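Local coordinates for nucleoside-diphosphate sugar epimerase (SulA family) (Corynebacterium glutamicum, PDB 3OH8), which probably acts as a nucleoside-diphosphate sugar epimerase, with an NAD(P)-binding Rossmann-type domain joined to an N-terminal domain of helix-grip topology, at residues T50-S53 with K59-A62; R63-G68 with N89-H94; P35-T40 with S309-M314; V26-P31 with G160-A165. All blocks are in the same frame, centred on the assembly; numbering follows the deposited sequence.

Contact 1: T50-S53 with K59-A62; sequences TIFS and KWVA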
loop_
_atom_site.group_PDB
_atom_site.type_symbol
_atom_site.label_atom_id
_atom_site.label_comp_id
_atom_site.label_asym_id
_atom_site.label_seq_id
_atom_site.Cartn_x
_atom_site.Cartn_y
_atom_site.Cartn_z
ATOM N N THR A 50 13.925 8.385 13.764
ATOM C CA THR A 50 13.559 7.797 12.488
ATOM C C THR A 50 14.233 8.617 11.399
ATOM O O THR A 50 14.160 9.843 11.432
ATOM C CB THR A 50 12.046 7.876 12.274
ATOM O OG1 THR A 50 11.385 7.149 13.313
ATOM C CG2 THR A 50 11.668 7.296 10.904
ATOM N N ILE A 51 14.898 7.954 10.454
ATOM C CA ILE A 51 15.534 8.658 9.345
ATOM C C ILE A 51 14.663 8.555 8.100
ATOM O O ILE A 51 14.243 7.456 7.721
ATOM C CB ILE A 51 16.934 8.062 8.994
ATOM C CG1 ILE A 51 17.807 7.848 10.244
ATOM C CG2 ILE A 51 17.653 8.937 7.959
ATOM C CD1 ILE A 51 18.350 9.110 10.864
ATOM N N PHE A 52 14.381 9.692 7.472
ATOM C CA PHE A 52 13.653 9.711 6.207
ATOM C C PHE A 52 14.582 10.121 5.065
ATOM O O PHE A 52 15.378 11.044 5.214
ATOM C CB PHE A 52 12.513 10.732 6.246
ATOM C CG PHE A 52 11.390 10.377 7.177
ATOM C CD1 PHE A 52 11.498 10.611 8.539
ATOM C CD2 PHE A 52 10.216 9.831 6.684
ATOM C CE1 PHE A 52 10.449 10.307 9.401
ATOM C CE2 PHE A 52 9.158 9.516 7.541
ATOM C CZ PHE A 52 9.278 9.756 8.897
ATOM N N SER A 53 14.456 9.460 3.921
ATOM C CA SER A 53 15.132 9.905 2.710
ATOM C C SER A 53 14.301 10.996 2.045
ATOM O O SER A 53 13.070 10.937 2.052
ATOM C CB SER A 53 15.311 8.741 1.740
ATOM O OG SER A 53 14.049 8.237 1.339
ATOM N N LYS A 59 18.402 14.014 3.740
ATOM C CA LYS A 59 17.740 13.171 4.729
ATOM C C LYS A 59 17.120 13.976 5.851
ATOM O O LYS A 59 17.638 15.018 6.256
ATOM C CB LYS A 59 18.700 12.120 5.286
ATOM C CG LYS A 59 19.129 11.125 4.240
ATOM C CD LYS A 59 20.025 10.045 4.792
ATOM C CE LYS A 59 20.663 9.264 3.648
ATOM N NZ LYS A 59 21.340 8.020 4.106
ATOM N N TRP A 60 15.988 13.492 6.344
ATOM C CA TRP A 60 15.321 14.135 7.455
ATOM C C TRP A 60 15.420 13.231 8.678
ATOM O O TRP A 60 15.034 12.058 8.629
ATOM C CB TRP A 60 13.862 14.417 7.103
ATOM C CG TRP A 60 13.128 15.170 8.158
ATOM C CD1 TRP A 60 13.581 16.249 8.857
ATOM C CD2 TRP A 60 11.797 14.917 8.629
ATOM N NE1 TRP A 60 12.618 16.681 9.737
ATOM C CE2 TRP A 60 11.514 15.880 9.616
ATOM C CE3 TRP A 60 10.823 13.973 8.314
ATOM C CZ2 TRP A 60 10.296 15.924 10.286
ATOM C CZ3 TRP A 60 9.611 14.018 8.984
ATOM C CH2 TRP A 60 9.359 14.987 9.955
ATOM N N VAL A 61 15.953 13.780 9.765
ATOM C CA VAL A 61 16.132 13.029 10.998
ATOM C C VAL A 61 15.022 13.429 11.958
ATOM O O VAL A 61 15.046 14.516 12.521
ATOM C CB VAL A 61 17.495 13.322 11.649
ATOM C CG1 VAL A 61 17.646 12.548 12.957
ATOM C CG2 VAL A 61 18.625 12.978 10.681
ATOM N N ALA A 62 14.034 12.557 12.112
ATOM C CA ALA A 62 12.937 12.823 13.028
ATOM C C ALA A 62 13.209 12.130 14.350
ATOM O O ALA A 62 13.854 11.085 14.385
ATOM C CB ALA A 62 11.621 12.345 12.437
#

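Contact 2: R63-G68 with N89-H94; sequences RHDLSG and NWRHVH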
loop_
_atom_site.group_PDB
_atom_site.type_symbol
_atom_site.label_atom_id
_atom_site.label_comp_id
_atom_site.label_asym_id
_atom_site.label_seq_id
_atom_site.Cartn_x
_atom_site.Cartn_y
_atom_site.Cartn_z
ATOM N N ARG A 63 12.710 12.711 15.434
ATOM C CA ARG A 63 12.993 12.206 16.769
ATOM C C ARG A 63 11.702 12.204 17.585
ATOM O O ARG A 63 10.943 13.160 17.531
ATOM C CB ARG A 63 14.022 13.136 17.420
ATOM C CG ARG A 63 14.941 12.501 18.452
ATOM C CD ARG A 63 15.996 13.513 18.902
ATOM N NE ARG A 63 16.358 13.355 20.308
ATOM C CZ ARG A 63 15.732 13.953 21.317
ATOM N NH1 ARG A 63 14.698 14.756 21.085
ATOM N NH2 ARG A 63 16.139 13.745 22.563
ATOM N N HIS A 64 11.446 11.137 18.336
ATOM C CA HIS A 64 10.301 11.135 19.239
ATOM C C HIS A 64 10.686 11.861 20.527
ATOM O O HIS A 64 11.788 11.681 21.041
ATOM C CB HIS A 64 9.835 9.717 19.557
ATOM C CG HIS A 64 9.125 9.036 18.425
ATOM N ND1 HIS A 64 9.309 7.704 18.121
ATOM C CD2 HIS A 64 8.222 9.503 17.524
ATOM C CE1 HIS A 64 8.555 7.382 17.086
ATOM N NE2 HIS A 64 7.888 8.450 16.705
ATOM N N ASP A 65 9.772 12.673 21.039
ATOM C CA ASP A 65 10.051 13.533 22.187
ATOM C C ASP A 65 9.488 12.925 23.464
ATOM O O ASP A 65 8.270 12.773 23.615
ATOM C CB ASP A 65 9.458 14.917 21.943
ATOM C CG ASP A 65 9.770 15.894 23.064
ATOM O OD1 ASP A 65 10.409 15.482 24.054
ATOM O OD2 ASP A 65 9.364 17.064 22.947
ATOM N N LEU A 66 10.375 12.572 24.389
ATOM C CA LEU A 66 9.959 11.926 25.633
ATOM C C LEU A 66 8.966 12.803 26.379
ATOM O O LEU A 66 8.015 12.309 26.968
ATOM C CB LEU A 66 11.170 11.645 26.527
ATOM C CG LEU A 66 11.089 10.448 27.482
ATOM C CD1 LEU A 66 11.867 10.747 28.752
ATOM C CD2 LEU A 66 9.653 10.089 27.817
ATOM N N SER A 67 9.183 14.111 26.335
ATOM C CA SER A 67 8.327 15.037 27.063
ATOM C C SER A 67 6.922 15.077 26.472
ATOM O O SER A 67 5.987 15.538 27.122
ATOM C CB SER A 67 8.935 16.443 27.076
ATOM O OG SER A 67 8.774 17.085 25.823
ATOM N N GLY A 68 6.776 14.592 25.240
ATOM C CA GLY A 68 5.486 14.593 24.576
ATOM C C GLY A 68 4.916 13.195 24.431
ATOM O O GLY A 68 4.167 12.890 23.490
ATOM N N ASN A 89 11.884 22.798 12.110
ATOM C CA ASN A 89 11.127 23.361 13.214
ATOM C C ASN A 89 9.754 22.694 13.275
ATOM O O ASN A 89 8.735 23.330 13.542
ATOM C CB ASN A 89 10.998 24.872 13.047
ATOM C CG ASN A 89 11.023 25.607 14.375
ATOM O OD1 ASN A 89 12.087 25.970 14.878
ATOM N ND2 ASN A 89 9.847 25.828 14.950
ATOM N N TRP A 90 9.756 21.394 13.021
ATOM C CA TRP A 90 8.539 20.608 12.905
ATOM C C TRP A 90 8.236 19.925 14.234
ATOM O O TRP A 90 9.097 19.268 14.816
ATOM C CB TRP A 90 8.730 19.575 11.786
ATOM C CG TRP A 90 7.618 18.576 11.606
ATOM C CD1 TRP A 90 7.477 17.378 12.253
ATOM C CD2 TRP A 90 6.513 18.674 10.703
ATOM N NE1 TRP A 90 6.350 16.728 11.808
ATOM C CE2 TRP A 90 5.739 17.505 10.858
ATOM C CE3 TRP A 90 6.100 19.638 9.778
ATOM C CZ2 TRP A 90 4.580 17.272 10.122
ATOM C CZ3 TRP A 90 4.947 19.410 9.054
ATOM C CH2 TRP A 90 4.200 18.233 9.227
ATOM N N ARG A 91 7.011 20.086 14.723
ATOM C CA ARG A 91 6.611 19.398 15.947
ATOM C C ARG A 91 5.200 18.821 15.793
ATOM O O ARG A 91 4.230 19.563 15.671
ATOM C CB ARG A 91 6.694 20.352 17.141
ATOM C CG ARG A 91 6.860 19.668 18.485
ATOM C CD ARG A 91 7.364 20.653 19.555
ATOM N NE ARG A 91 7.555 20.000 20.847
ATOM C CZ ARG A 91 6.602 19.882 21.765
ATOM N NH1 ARG A 91 5.391 20.383 21.534
ATOM N NH2 ARG A 91 6.856 19.266 22.912
ATOM N N HIS A 92 5.096 17.495 15.813
ATOM C CA HIS A 92 3.845 16.816 15.498
ATOM C C HIS A 92 3.371 16.029 16.715
ATOM O O HIS A 92 3.968 15.019 17.083
ATOM C CB HIS A 92 4.069 15.885 14.291
ATOM C CG HIS A 92 2.823 15.199 13.802
ATOM N ND1 HIS A 92 1.637 15.221 14.491
ATOM C CD2 HIS A 92 2.606 14.472 12.676
ATOM C CE1 HIS A 92 0.727 14.524 13.816
ATOM N NE2 HIS A 92 1.287 14.068 12.718
ATOM N N VAL A 93 2.308 16.508 17.356
ATOM C CA VAL A 93 1.729 15.798 18.486
ATOM C C VAL A 93 0.577 14.896 18.011
ATOM O O VAL A 93 -0.322 15.347 17.297
ATOM C CB VAL A 93 1.192 16.773 19.563
ATOM C CG1 VAL A 93 0.553 15.994 20.709
ATOM C CG2 VAL A 93 2.313 17.677 20.083
ATOM N N HIS A 94 0.622 13.625 18.409
ATOM C CA HIS A 94 -0.411 12.645 18.066
ATOM C C HIS A 94 -1.138 12.289 19.356
ATOM O O HIS A 94 -0.560 11.645 20.228
ATOM C CB HIS A 94 0.197 11.345 17.512
ATOM C CG HIS A 94 1.188 11.537 16.409
ATOM N ND1 HIS A 94 0.955 11.138 15.107
ATOM C CD2 HIS A 94 2.454 12.041 16.420
ATOM C CE1 HIS A 94 2.017 11.402 14.365
ATOM N NE2 HIS A 94 2.935 11.951 15.137
#

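Contact 3: P35-T40 with S309-M314; sequences PLNPIT and SGRGGM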
loop_
_atom_site.group_PDB
_atom_site.type_symbol
_atom_site.label_atom_id
_atom_site.label_comp_id
_atom_site.label_asym_id
_atom_site.label_seq_id
_atom_site.Cartn_x
_atom_site.Cartn_y
_atom_site.Cartn_z
ATOM N N PRO A 35 7.787 13.363 -1.452
ATOM C CA PRO A 35 8.991 12.555 -1.705
ATOM C C PRO A 35 9.797 12.288 -0.435
ATOM O O PRO A 35 10.991 12.578 -0.370
ATOM C CB PRO A 35 9.797 13.426 -2.670
ATOM C CG PRO A 35 9.395 14.831 -2.299
ATOM C CD PRO A 35 7.926 14.742 -1.951
ATOM N N LEU A 36 9.128 11.719 0.555
ATOM C CA LEU A 36 9.698 11.405 1.853
ATOM C C LEU A 36 9.556 9.901 2.028
ATOM O O LEU A 36 8.494 9.338 1.763
ATOM C CB LEU A 36 8.880 12.124 2.930
ATOM C CG LEU A 36 9.408 12.330 4.343
ATOM C CD1 LEU A 36 10.598 13.263 4.320
ATOM C CD2 LEU A 36 8.317 12.900 5.229
ATOM N N ASN A 37 10.614 9.228 2.448
ATOM C CA ASN A 37 10.485 7.805 2.728
ATOM C C ASN A 37 11.325 7.361 3.907
ATOM O O ASN A 37 12.540 7.550 3.919
ATOM C CB ASN A 37 10.786 6.969 1.488
ATOM C CG ASN A 37 9.739 7.149 0.407
ATOM O OD1 ASN A 37 9.999 7.767 -0.627
ATOM N ND2 ASN A 37 8.533 6.634 0.654
ATOM N N PRO A 38 10.665 6.774 4.911
ATOM C CA PRO A 38 11.341 6.306 6.120
ATOM C C PRO A 38 12.315 5.201 5.742
ATOM O O PRO A 38 11.924 4.222 5.095
ATOM C CB PRO A 38 10.196 5.749 6.969
ATOM C CG PRO A 38 9.145 5.344 5.956
ATOM C CD PRO A 38 9.245 6.375 4.871
ATOM N N ILE A 39 13.583 5.372 6.096
ATOM C CA ILE A 39 14.561 4.342 5.791
ATOM C C ILE A 39 14.970 3.552 7.032
ATOM O O ILE A 39 15.567 2.486 6.924
ATOM C CB ILE A 39 15.777 4.904 5.016
ATOM C CG1 ILE A 39 16.374 6.119 5.724
ATOM C CG2 ILE A 39 15.362 5.298 3.604
ATOM C CD1 ILE A 39 17.509 6.769 4.939
ATOM N N THR A 40 14.625 4.060 8.210
ATOM C CA THR A 40 14.841 3.304 9.436
ATOM C C THR A 40 13.559 3.172 10.265
ATOM O O THR A 40 12.575 3.868 10.028
ATOM C CB THR A 40 15.952 3.925 10.312
ATOM O OG1 THR A 40 15.448 5.078 10.990
ATOM C CG2 THR A 40 17.139 4.319 9.474
ATOM N N SER A 309 0.029 4.189 -7.804
ATOM C CA SER A 309 0.683 4.653 -6.585
ATOM C C SER A 309 1.216 6.055 -6.801
ATOM O O SER A 309 1.730 6.376 -7.878
ATOM C CB SER A 309 1.836 3.719 -6.207
ATOM O OG SER A 309 2.701 4.340 -5.271
ATOM N N GLY A 310 1.111 6.887 -5.772
ATOM C CA GLY A 310 1.654 8.230 -5.845
ATOM C C GLY A 310 3.173 8.232 -5.862
ATOM O O GLY A 310 3.794 9.192 -6.307
ATOM N N ARG A 311 3.798 7.166 -5.379
ATOM C CA ARG A 311 5.249 7.224 -5.236
ATOM C C ARG A 311 6.056 6.477 -6.297
ATOM O O ARG A 311 7.281 6.488 -6.256
ATOM C CB ARG A 311 5.708 6.830 -3.828
ATOM C CG ARG A 311 5.239 5.490 -3.337
ATOM C CD ARG A 311 5.992 5.090 -2.064
ATOM N NE ARG A 311 5.724 5.979 -0.932
ATOM C CZ ARG A 311 4.729 5.809 -0.066
ATOM N NH1 ARG A 311 3.890 4.792 -0.217
ATOM N NH2 ARG A 311 4.570 6.652 0.951
ATOM N N GLY A 312 5.394 5.848 -7.258
ATOM C CA GLY A 312 6.153 5.132 -8.265
ATOM C C GLY A 312 5.241 4.481 -9.262
ATOM O O GLY A 312 4.031 4.584 -9.142
ATOM N N GLY A 313 5.817 3.810 -10.253
ATOM C CA GLY A 313 5.012 3.116 -11.234
ATOM C C GLY A 313 4.413 4.080 -12.231
ATOM O O GLY A 313 4.902 5.202 -12.379
HETATM N N MSE A 314 3.341 3.655 -12.897
HETATM C CA MSE A 314 2.775 4.430 -13.997
HETATM C C MSE A 314 2.038 5.713 -13.603
HETATM O O MSE A 314 1.982 6.652 -14.393
HETATM C CB MSE A 314 1.850 3.558 -14.855
HETATM C CG MSE A 314 2.550 2.486 -15.675
HETATM SE SE MSE A 314 3.913 3.069 -16.723
HETATM C CE MSE A 314 5.240 2.178 -15.963
HETATM O O HOH W 1 6.345 8.891 0.200
#

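Contact 4: V26-P31 with G160-A165; sequences VARLTP and GRALTA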
loop_
_atom_site.group_PDB
_atom_site.type_symbol
_atom_site.label_atom_id
_atom_site.label_comp_id
_atom_site.label_asym_id
_atom_site.label_seq_id
_atom_site.Cartn_x
_atom_site.Cartn_y
_atom_site.Cartn_z
ATOM N N VAL A 26 4.891 3.732 10.366
ATOM C CA VAL A 26 5.343 4.993 9.791
ATOM C C VAL A 26 5.266 4.946 8.270
ATOM O O VAL A 26 4.781 5.891 7.634
ATOM C CB VAL A 26 6.775 5.373 10.235
ATOM C CG1 VAL A 26 7.226 6.626 9.507
ATOM C CG2 VAL A 26 6.827 5.574 11.758
ATOM N N ALA A 27 5.713 3.836 7.685
ATOM C CA ALA A 27 5.654 3.689 6.227
ATOM C C ALA A 27 4.216 3.777 5.694
ATOM O O ALA A 27 3.953 4.450 4.694
ATOM C CB ALA A 27 6.321 2.377 5.789
ATOM N N ARG A 28 3.285 3.106 6.368
ATOM C CA ARG A 28 1.881 3.108 5.932
ATOM C C ARG A 28 1.298 4.517 5.876
ATOM O O ARG A 28 0.579 4.854 4.938
ATOM C CB ARG A 28 1.005 2.206 6.826
ATOM C CG ARG A 28 1.384 0.719 6.855
ATOM C CD ARG A 28 1.272 0.067 5.476
ATOM N NE ARG A 28 -0.116 -0.040 5.036
ATOM C CZ ARG A 28 -0.496 -0.442 3.823
ATOM N NH1 ARG A 28 0.419 -0.774 2.914
ATOM N NH2 ARG A 28 -1.794 -0.521 3.519
ATOM N N LEU A 29 1.609 5.356 6.864
ATOM C CA LEU A 29 1.005 6.693 6.922
ATOM C C LEU A 29 1.808 7.802 6.219
ATOM O O LEU A 29 1.370 8.954 6.160
ATOM C CB LEU A 29 0.709 7.090 8.382
ATOM C CG LEU A 29 -0.158 6.105 9.160
ATOM C CD1 LEU A 29 -0.609 6.727 10.512
ATOM C CD2 LEU A 29 -1.365 5.666 8.319
ATOM N N THR A 30 2.976 7.462 5.686
ATOM C CA THR A 30 3.760 8.431 4.925
ATOM C C THR A 30 3.077 8.679 3.575
ATOM O O THR A 30 2.830 7.744 2.826
ATOM C CB THR A 30 5.216 7.940 4.692
ATOM O OG1 THR A 30 5.884 7.810 5.950
ATOM C CG2 THR A 30 5.991 8.936 3.832
ATOM N N PRO A 31 2.750 9.945 3.271
ATOM C CA PRO A 31 2.036 10.251 2.024
ATOM C C PRO A 31 2.875 9.910 0.778
ATOM O O PRO A 31 4.035 10.317 0.675
ATOM C CB PRO A 31 1.808 11.770 2.109
ATOM C CG PRO A 31 1.919 12.103 3.564
ATOM C CD PRO A 31 2.921 11.133 4.131
ATOM N N GLY A 160 6.063 -4.682 -2.966
ATOM C CA GLY A 160 6.668 -5.445 -1.893
ATOM C C GLY A 160 6.856 -4.630 -0.623
ATOM O O GLY A 160 6.635 -5.122 0.470
ATOM N N ARG A 161 7.286 -3.385 -0.769
ATOM C CA ARG A 161 7.560 -2.550 0.384
ATOM C C ARG A 161 6.246 -2.206 1.082
ATOM O O ARG A 161 6.174 -2.195 2.306
ATOM C CB ARG A 161 8.307 -1.283 -0.043
ATOM C CG ARG A 161 9.076 -0.594 1.045
ATOM C CD ARG A 161 10.008 0.469 0.465
ATOM N NE ARG A 161 10.636 1.271 1.517
ATOM C CZ ARG A 161 11.366 2.365 1.301
ATOM N NH1 ARG A 161 11.571 2.802 0.064
ATOM N NH2 ARG A 161 11.893 3.026 2.325
ATOM N N ALA A 162 5.204 -1.940 0.307
ATOM C CA ALA A 162 3.905 -1.646 0.916
ATOM C C ALA A 162 3.305 -2.875 1.607
ATOM O O ALA A 162 2.765 -2.788 2.729
ATOM C CB ALA A 162 2.959 -1.076 -0.109
ATOM N N LEU A 163 3.398 -4.024 0.948
ATOM C CA LEU A 163 2.900 -5.269 1.515
ATOM C C LEU A 163 3.647 -5.639 2.804
ATOM O O LEU A 163 3.032 -6.033 3.790
ATOM C CB LEU A 163 3.011 -6.413 0.500
ATOM C CG LEU A 163 2.600 -7.794 1.013
ATOM C CD1 LEU A 163 1.147 -7.785 1.491
ATOM C CD2 LEU A 163 2.819 -8.863 -0.077
ATOM N N THR A 164 4.973 -5.518 2.781
ATOM C CA THR A 164 5.794 -5.805 3.947
ATOM C C THR A 164 5.367 -4.965 5.154
ATOM O O THR A 164 5.170 -5.490 6.256
ATOM C CB THR A 164 7.304 -5.580 3.636
ATOM O OG1 THR A 164 7.760 -6.570 2.695
ATOM C CG2 THR A 164 8.136 -5.678 4.904
ATOM N N ALA A 165 5.213 -3.664 4.938
ATOM C CA ALA A 165 4.758 -2.769 5.995
ATOM C C ALA A 165 3.374 -3.140 6.503
ATOM O O ALA A 165 3.113 -3.028 7.693
ATOM C CB ALA A 165 4.763 -1.327 5.526
#

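Contact 1: T50-S53 with K59-A62
F52 and W60 lie side by side on one face of a β hairpin, and their fit illustrates how antiparallel strands match relief as well as backbone polarity. Strands 49-53 and 59-64 are the two arms of this hairpin, part of the antiparallel sheet of the N-terminal helix-grip domain. W60 CZ3 lies over one face of the phenyl ring, offset toward its rim, while CE3 makes the closest approach, 3.4 Å from F52 CD1. The two six-membered rings are slanted to each other by 38°, with centroids 5.0 Å apart. The small methyl of A62 fills the notch beside the pair: its CB sits 3.8 Å from F52 CE1, near the plane of that ring, while also standing above the rim of the W60 indole. L36 adds further cover to F52, and W90 meets W60 edge-to-face.

On the other face the relief is shallower. I51 CD1 settles against the forked end of V61, 3.9 Å from CG2 and scarcely farther from CG1. A first torsion of -47° turns CG1 away from the carbonyl carbon, and CD1 then swings toward V61, leaving the CG2 branch to meet K59, whose CD lies 4.1 Å away. Beyond that touch the extended lysine chain leads away from the hairpin.

Between the faces, T50 and A62 form one hydrogen-bonded pair and F52 and W60 the next, each with two backbone bonds. The straightest is F52 N to W60 O, 2.7 Å long at 175°; this oxygen also lies in the plane of the phenyl ring, at its edge.

Contact 2: R63-G68 with N89-H94
An Asx turn just beyond strand 59-64 holds out the carboxylate of D65 to R91 of strand 91-99. The two strands are not neighbours in the sheet: strand 74-78 runs between them, and D65 CA and R91 CA are 9.2 Å apart. The side chains therefore have to span a whole strand. R91 does so with a chain extended from CG to NE that passes over V78 and delivers the rim of its guanidinium to the acid. Its NH2 lies 3.3 Å from D65 OD2, a salt bridge whose hydrogen bond is weak and bent to 150°. The carboxylate and guanidinium planes stand 74° apart, so the acid meets the base through one oxygen and one nitrogen.

The turn also restrains the acid. D65 holds CG opposite its own backbone N (chi1 -177°), and the OD1 branch accepts from S67 N at 2.9 Å, the donor standing well above the carboxylate plane. The S67 hydroxyl, OG, is 2.9 Å from D65 OD1 and equally near OD2; its one proton has both oxygens within reach, and either bond would be weak. A separate backbone bond from G68 N to D65 O, also 2.9 Å, folds the main chain over the same residues.

H92 and H94 point to the other face of the sheet, where F122 and R125 of helix 119-139 lie. What remains is a surface ion pair that bridges over strand 74-78, from an Asx turn at a strand end of the helix-grip sheet.

Contact 3: P35-T40 with S309-M314
L36 and R311 meet through a water, and N37 touches the same arginine directly. The carbonyl oxygen of L36 lies 2.7 Å from this water, which probably donates to it, although other acceptors compete for its protons. The water in turn accepts from R311 NH2 at 3.0 Å, lying in plane at the edge of the guanidinium. That nitrogen has a protein partner too, T30 O.

At N37 the side chain turns toward the loop and its amide comes against the NE end of the guanidinium, the two planes 65° apart. Which way round the amide sits is doubtful, so the nature of this touch stays open. The backbone of N37 meanwhile pairs with S53, and P38 packs on F52 and on A27. I39 continues the backbone pairing with I51, whose N is also bonded to the T40 hydroxyl, OG1.

Across the interface, R311 reaches the strand through a bend at chi3 (65°). Its own backbone is set by an ST turn, in which S309 OG accepts from R311 N at 3.0 Å. The arrangement exemplifies a small, water-bridged contact between domains: the edge strand of a helix-grip sheet faces a loop that follows a Rossmann-type β strand, strand 298-308.

Contact 4: V26-P31 with G160-A165
A27 and A165 bring their methyl groups to within 4.0 Å of each other (CB to CB), the apolar centre of a meeting between helix 25-29 and helix 158-169. A27 CA and A165 CA are only 6.5 Å apart, an approach that the small side chains permit. R28 extends the apolar surface with its aliphatic part: CD rests 3.8 Å from A165 CB, and successive bends at chi2 and chi3 (-62° and -69°) curl the chain around this methyl.

Polar contacts begin at the end of that chain. R28 NH1 reaches 3.1 Å from A162 O, which lies obliquely to the guanidinium. The firm partner is D132 of helix 119-139, which forms a salt bridge with NE; D343 adds a long, weak ion pair at NH2.

Threonine hydroxyls act within each segment: T30 donates from OG1 to V26 O at 2.8 Å. T164 OG1 and T164 N grip G160 O from opposite faces of its plane; G160 fits the last glycine of the GxxGxxG motif of extended SDR-type epimerases, a Rossmann-fold family.

The chemistry implies a tight join in which one buried arginine spends its carbons on the neighbouring helix and its charge, probably, mainly on D132.

Overall arrangement
The four contacts show how chemistry changes with place. Contacts 1 and 2 lie within the helix-grip sheet and share strand 59-64, yet contact 1 combines backbone pairing with buried aromatics, whereas contact 2 is a surface ion pair. Contacts 3 and 4 instead join that domain to the Rossmann-type one: contact 3 is a small, hydrated surface touch, contact 4 a partly buried helix-to-helix fit nearer the chain centre. These two are linked through R311. Strand 37-38 in turn pairs with strand 49-53, and F52 packs on V26, tying contact 1 to both.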